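Local coordinates for SusD-like carbohydrate binding protein BF1063 (PDB 3I4G) that probably binds carbohydrate at the outer membrane of Bacteroides fragilis, as a member of the SusD family of glycan-capturing proteins, at residues I385-A388 / E389-G393; V440-E443 / R444-L448. All coordinates share one frame; numbering follows the deposited sequence.

Contact 1 (I385-A388 / E389-G393); sequences IRYA and EVLLG
Val390 N reaches back to the carbonyl O of the N-cap residue Arg386 over 3.3 Å with an N-H...O angle of 158°, and this bond closes the first turn of helix 387-400. Glu389 N also approaches Arg386 O, but its angle of 126° makes that bond weak. The next two i to i+4 bonds are regular: Leu391 N bonds to Tyr387 O at 3.0 Å and Leu392 N to Ala388 O at 3.1 Å. Among the side chains, Tyr387 and Leu391 meet one turn apart. Leu391 lies over one face of the phenol ring, with CG near the rim and CD2 3.7 Å from Tyr387 CZ, an off-centre CH-pi contact. Tyr387 CG stands anti to the backbone N (chi1 -167°), which swings the ring along the helix so that CD1 also meets Val390 CB at 4.0 Å. The extended chain of Glu389 runs back toward the strand end, where a water donates to OE1 (2.7 Å) and accepts from Arg386 N (2.8 Å), bridging carboxylate and backbone; OE2 pairs with Arg206. The Arg386 guanidinium forms salt bridges to Glu250 and Glu451. The corner joins strand 380-386 to its helix: Ile385 packs on helix 197-211 and Ile252, while Tyr387, Val390 and Leu391 pack against helix 214-227.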
loop_
_atom_site.group_PDB
_atom_site.type_symbol
_atom_site.label_atom_id
_atom_site.label_comp_id
_atom_site.label_asym_id
_atom_site.label_seq_id
_atom_site.Cartn_x
_atom_site.Cartn_y
_atom_site.Cartn_z
ATOM N N ILE A 385 0.222 7.957 -2.905
ATOM C CA ILE A 385 0.431 8.070 -4.341
ATOM C C ILE A 385 1.783 8.719 -4.584
ATOM O O ILE A 385 2.028 9.856 -4.172
ATOM C CB ILE A 385 -0.637 8.935 -5.048
ATOM C CG1 ILE A 385 -2.061 8.394 -4.836
ATOM C CG2 ILE A 385 -0.327 9.092 -6.552
ATOM C CD1 ILE A 385 -2.376 7.016 -5.452
ATOM N N ARG A 386 2.656 7.980 -5.249
ATOM C CA ARG A 386 3.971 8.458 -5.683
ATOM C C ARG A 386 3.989 8.625 -7.195
ATOM O O ARG A 386 3.385 7.854 -7.952
ATOM C CB ARG A 386 5.092 7.496 -5.244
ATOM C CG ARG A 386 5.190 7.327 -3.775
ATOM C CD ARG A 386 6.497 6.734 -3.286
ATOM N NE ARG A 386 6.781 5.335 -3.608
ATOM C CZ ARG A 386 7.652 4.899 -4.529
ATOM N NH1 ARG A 386 8.225 5.702 -5.436
ATOM N NH2 ARG A 386 7.914 3.607 -4.584
ATOM N N TYR A 387 4.770 9.613 -7.636
ATOM C CA TYR A 387 4.904 9.827 -9.091
ATOM C C TYR A 387 5.464 8.578 -9.799
ATOM O O TYR A 387 5.146 8.330 -10.938
ATOM C CB TYR A 387 5.759 11.055 -9.385
ATOM C CG TYR A 387 5.732 11.573 -10.815
ATOM C CD1 TYR A 387 4.544 11.895 -11.426
ATOM C CD2 TYR A 387 6.916 11.770 -11.519
ATOM C CE1 TYR A 387 4.530 12.414 -12.703
ATOM C CE2 TYR A 387 6.903 12.278 -12.790
ATOM C CZ TYR A 387 5.717 12.595 -13.363
ATOM O OH TYR A 387 5.694 13.152 -14.643
ATOM N N ALA A 388 6.308 7.772 -9.136
ATOM C CA ALA A 388 6.752 6.557 -9.798
ATOM C C ALA A 388 5.591 5.645 -10.159
ATOM O O ALA A 388 5.618 4.995 -11.206
ATOM C CB ALA A 388 7.692 5.795 -8.923
ATOM N N GLU A 389 4.557 5.573 -9.317
ATOM C CA GLU A 389 3.392 4.757 -9.658
ATOM C C GLU A 389 2.658 5.381 -10.846
ATOM O O GLU A 389 2.139 4.672 -11.713
ATOM C CB GLU A 389 2.435 4.624 -8.477
ATOM C CG GLU A 389 1.225 3.763 -8.873
ATOM C CD GLU A 389 0.104 3.699 -7.860
ATOM O OE1 GLU A 389 0.325 4.036 -6.683
ATOM O OE2 GLU A 389 -1.024 3.296 -8.260
ATOM N N VAL A 390 2.559 6.704 -10.892
ATOM C CA VAL A 390 1.930 7.376 -12.022
ATOM C C VAL A 390 2.620 7.035 -13.338
ATOM O O VAL A 390 1.946 6.736 -14.329
ATOM C CB VAL A 390 1.921 8.918 -11.795
ATOM C CG1 VAL A 390 1.461 9.681 -13.028
ATOM C CG2 VAL A 390 1.049 9.270 -10.572
ATOM N N LEU A 391 3.951 7.088 -13.347
ATOM C CA LEU A 391 4.704 6.779 -14.564
ATOM C C LEU A 391 4.529 5.333 -14.975
ATOM O O LEU A 391 4.283 5.033 -16.150
ATOM C CB LEU A 391 6.191 7.087 -14.372
ATOM C CG LEU A 391 6.571 8.529 -14.121
ATOM C CD1 LEU A 391 8.094 8.676 -13.947
ATOM C CD2 LEU A 391 6.083 9.437 -15.260
ATOM N N LEU A 392 4.591 4.404 -14.017
ATOM C CA LEU A 392 4.400 2.988 -14.356
ATOM C C LEU A 392 2.946 2.694 -14.713
ATOM O O LEU A 392 2.674 1.828 -15.531
ATOM C CB LEU A 392 4.887 2.088 -13.231
ATOM C CG LEU A 392 6.365 2.179 -12.886
ATOM C CD1 LEU A 392 6.709 1.387 -11.627
ATOM C CD2 LEU A 392 7.223 1.741 -14.071
ATOM N N GLY A 393 2.025 3.404 -14.094
ATOM C CA GLY A 393 0.623 3.235 -14.420
ATOM C C GLY A 393 0.305 3.682 -15.832
ATOM O O GLY A 393 -0.469 3.033 -16.552
HETATM O O HOH W 1 2.329 5.199 -5.214
#

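Contact 2 (V440-E443 / R444-L448)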
loop_
_atom_site.group_PDB
_atom_site.type_symbol
_atom_site.label_atom_id
_atom_site.label_comp_id
_atom_site.label_asym_id
_atom_site.label_seq_id
_atom_site.Cartn_x
_atom_site.Cartn_y
_atom_site.Cartn_z
ATOM N N VAL A 440 6.690 -4.459 -16.989
ATOM C CA VAL A 440 6.089 -3.360 -16.224
ATOM C C VAL A 440 5.511 -3.868 -14.904
ATOM O O VAL A 440 5.654 -3.217 -13.870
ATOM C CB VAL A 440 5.035 -2.597 -17.046
ATOM C CG1 VAL A 440 4.509 -1.433 -16.242
ATOM C CG2 VAL A 440 5.632 -2.070 -18.322
ATOM N N ARG A 441 4.825 -5.001 -14.921
ATOM C CA ARG A 441 4.270 -5.557 -13.683
ATOM C C ARG A 441 5.368 -5.850 -12.709
ATOM O O ARG A 441 5.235 -5.583 -11.509
ATOM C CB ARG A 441 3.455 -6.830 -13.934
ATOM C CG ARG A 441 2.180 -6.547 -14.685
ATOM C CD ARG A 441 1.293 -7.759 -14.724
ATOM N NE ARG A 441 0.034 -7.465 -15.428
ATOM C CZ ARG A 441 -0.944 -8.351 -15.592
ATOM N NH1 ARG A 441 -0.776 -9.597 -15.191
ATOM N NH2 ARG A 441 -2.079 -7.982 -16.198
ATOM N N HIS A 442 6.466 -6.395 -13.214
ATOM C CA HIS A 442 7.596 -6.694 -12.347
ATOM C C HIS A 442 8.237 -5.416 -11.801
ATOM O O HIS A 442 8.593 -5.345 -10.614
ATOM C CB HIS A 442 8.640 -7.519 -13.100
ATOM C CG HIS A 442 9.847 -7.799 -12.285
ATOM N ND1 HIS A 442 11.018 -7.088 -12.411
ATOM C CD2 HIS A 442 10.029 -8.652 -11.254
ATOM C CE1 HIS A 442 11.883 -7.520 -11.497
ATOM N NE2 HIS A 442 11.313 -8.482 -10.802
ATOM N N GLU A 443 8.415 -4.389 -12.636
ATOM C CA GLU A 443 9.015 -3.168 -12.165
ATOM C C GLU A 443 8.135 -2.542 -11.100
ATOM O O GLU A 443 8.635 -2.011 -10.120
ATOM C CB GLU A 443 9.257 -2.198 -13.327
ATOM C CG GLU A 443 10.062 -0.998 -12.921
ATOM C CD GLU A 443 11.507 -1.371 -12.561
ATOM O OE1 GLU A 443 12.084 -2.353 -13.121
ATOM O OE2 GLU A 443 12.102 -0.664 -11.734
ATOM N N ARG A 444 6.825 -2.565 -11.302
ATOM C CA ARG A 444 5.919 -2.055 -10.353
ATOM C C ARG A 444 6.056 -2.804 -9.017
ATOM O O ARG A 444 6.039 -2.212 -7.935
ATOM C CB ARG A 444 4.495 -2.164 -10.917
ATOM C CG ARG A 444 3.454 -1.598 -10.077
ATOM C CD ARG A 444 2.080 -1.790 -10.788
ATOM N NE ARG A 444 1.042 -1.292 -9.936
ATOM C CZ ARG A 444 0.484 -0.102 -9.998
ATOM N NH1 ARG A 444 0.812 0.792 -10.938
ATOM N NH2 ARG A 444 -0.416 0.177 -9.095
ATOM N N ARG A 445 6.182 -4.123 -9.058
ATOM C CA ARG A 445 6.380 -4.933 -7.849
ATOM C C ARG A 445 7.606 -4.466 -7.082
ATOM O O ARG A 445 7.561 -4.247 -5.866
ATOM C CB ARG A 445 6.544 -6.410 -8.210
ATOM C CG ARG A 445 6.646 -7.274 -7.004
ATOM C CD ARG A 445 6.876 -8.728 -7.272
ATOM N NE ARG A 445 6.734 -9.487 -5.995
ATOM C CZ ARG A 445 6.911 -10.788 -5.854
ATOM N NH1 ARG A 445 7.271 -11.544 -6.868
ATOM N NH2 ARG A 445 6.750 -11.329 -4.662
ATOM N N ILE A 446 8.709 -4.291 -7.786
ATOM C CA ILE A 446 9.935 -3.876 -7.131
ATOM C C ILE A 446 9.864 -2.454 -6.612
ATOM O O ILE A 446 10.147 -2.162 -5.448
ATOM C CB ILE A 446 11.134 -4.010 -8.110
ATOM C CG1 ILE A 446 11.356 -5.461 -8.534
ATOM C CG2 ILE A 446 12.415 -3.411 -7.504
ATOM C CD1 ILE A 446 11.458 -6.463 -7.405
ATOM N N GLU A 447 9.399 -1.544 -7.457
ATOM C CA GLU A 447 9.366 -0.133 -7.067
ATOM C C GLU A 447 8.490 0.131 -5.863
ATOM O O GLU A 447 8.870 0.909 -4.981
ATOM C CB GLU A 447 8.910 0.708 -8.254
ATOM C CG GLU A 447 8.771 2.169 -7.954
ATOM C CD GLU A 447 10.054 2.891 -7.602
ATOM O OE1 GLU A 447 11.142 2.363 -7.899
ATOM O OE2 GLU A 447 9.967 3.989 -7.026
ATOM N N LEU A 448 7.340 -0.535 -5.792
ATOM C CA LEU A 448 6.358 -0.270 -4.748
ATOM C C LEU A 448 6.343 -1.298 -3.646
ATOM O O LEU A 448 5.442 -1.273 -2.810
ATOM C CB LEU A 448 4.960 -0.198 -5.380
ATOM C CG LEU A 448 4.765 0.828 -6.482
ATOM C CD1 LEU A 448 3.367 0.648 -7.122
ATOM C CD2 LEU A 448 4.963 2.258 -5.974
#
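The last turns of helix 433-447 carry this contact, in which His442 and Ile446 meet one turn apart. Ile446 CG1 lies over one face of the imidazole, 4.0 Å from the ring centroid and 29° off the normal, a CH-pi contact whose closest pair is His442 CE1 to Ile446 CG1 at 3.6 Å. The His442 ring is carried toward the later turn because its CG is anti to the backbone N (chi1 177°); its NE2 is hydrogen-bonded to Ser290 O, which limits rotation of the ring. Beneath these side chains, the i to i+4 bonds are regular: Arg444 N to Val440 O is 2.9 Å, Ile446 N to His442 O 3.0 Å, and Glu447 N to Glu443 O 2.8 Å with an N-H...O angle of 168°. Glu443 and Glu447, both bent at chi2, bring OE2 and OE1 to 5.0 Å; Arg318 NH1 pairs with both oxygens and should offset their repulsion, while Glu443 OE1 pairs with Arg418. Leu448 CD1 sits 4.1 Å above the centre of the Arg444 guanidinium, whose NE pairs with Asp457. The pattern is that of a regular alpha-helix near its C-terminal end, its charged side chains paired with residues outside 440-448 in the surrounding SusD-family fold.

Contacts 1 and 2 lie on different helices, 387-400 and 433-447, with centres about 10 Å apart on the same side of the chain's centre. Two ionic pairs join them: Arg386 NH1 to Glu447 OE2 at 2.9 Å is a firm salt bridge, whereas Glu389 OE2 to Arg444 NH2 at 3.3 Å is a long, weak one. Beside the first bridge, Ala388 CB packs 3.5 Å from Glu447 OE2, and Arg386 NH2 lies 3.5 Å from Leu448 CD2. The N-terminal end of one helix is thus held to the C-terminal end of the other. Arg420 also pairs with Glu447 OE2, extending this buried charge network beyond the two helices.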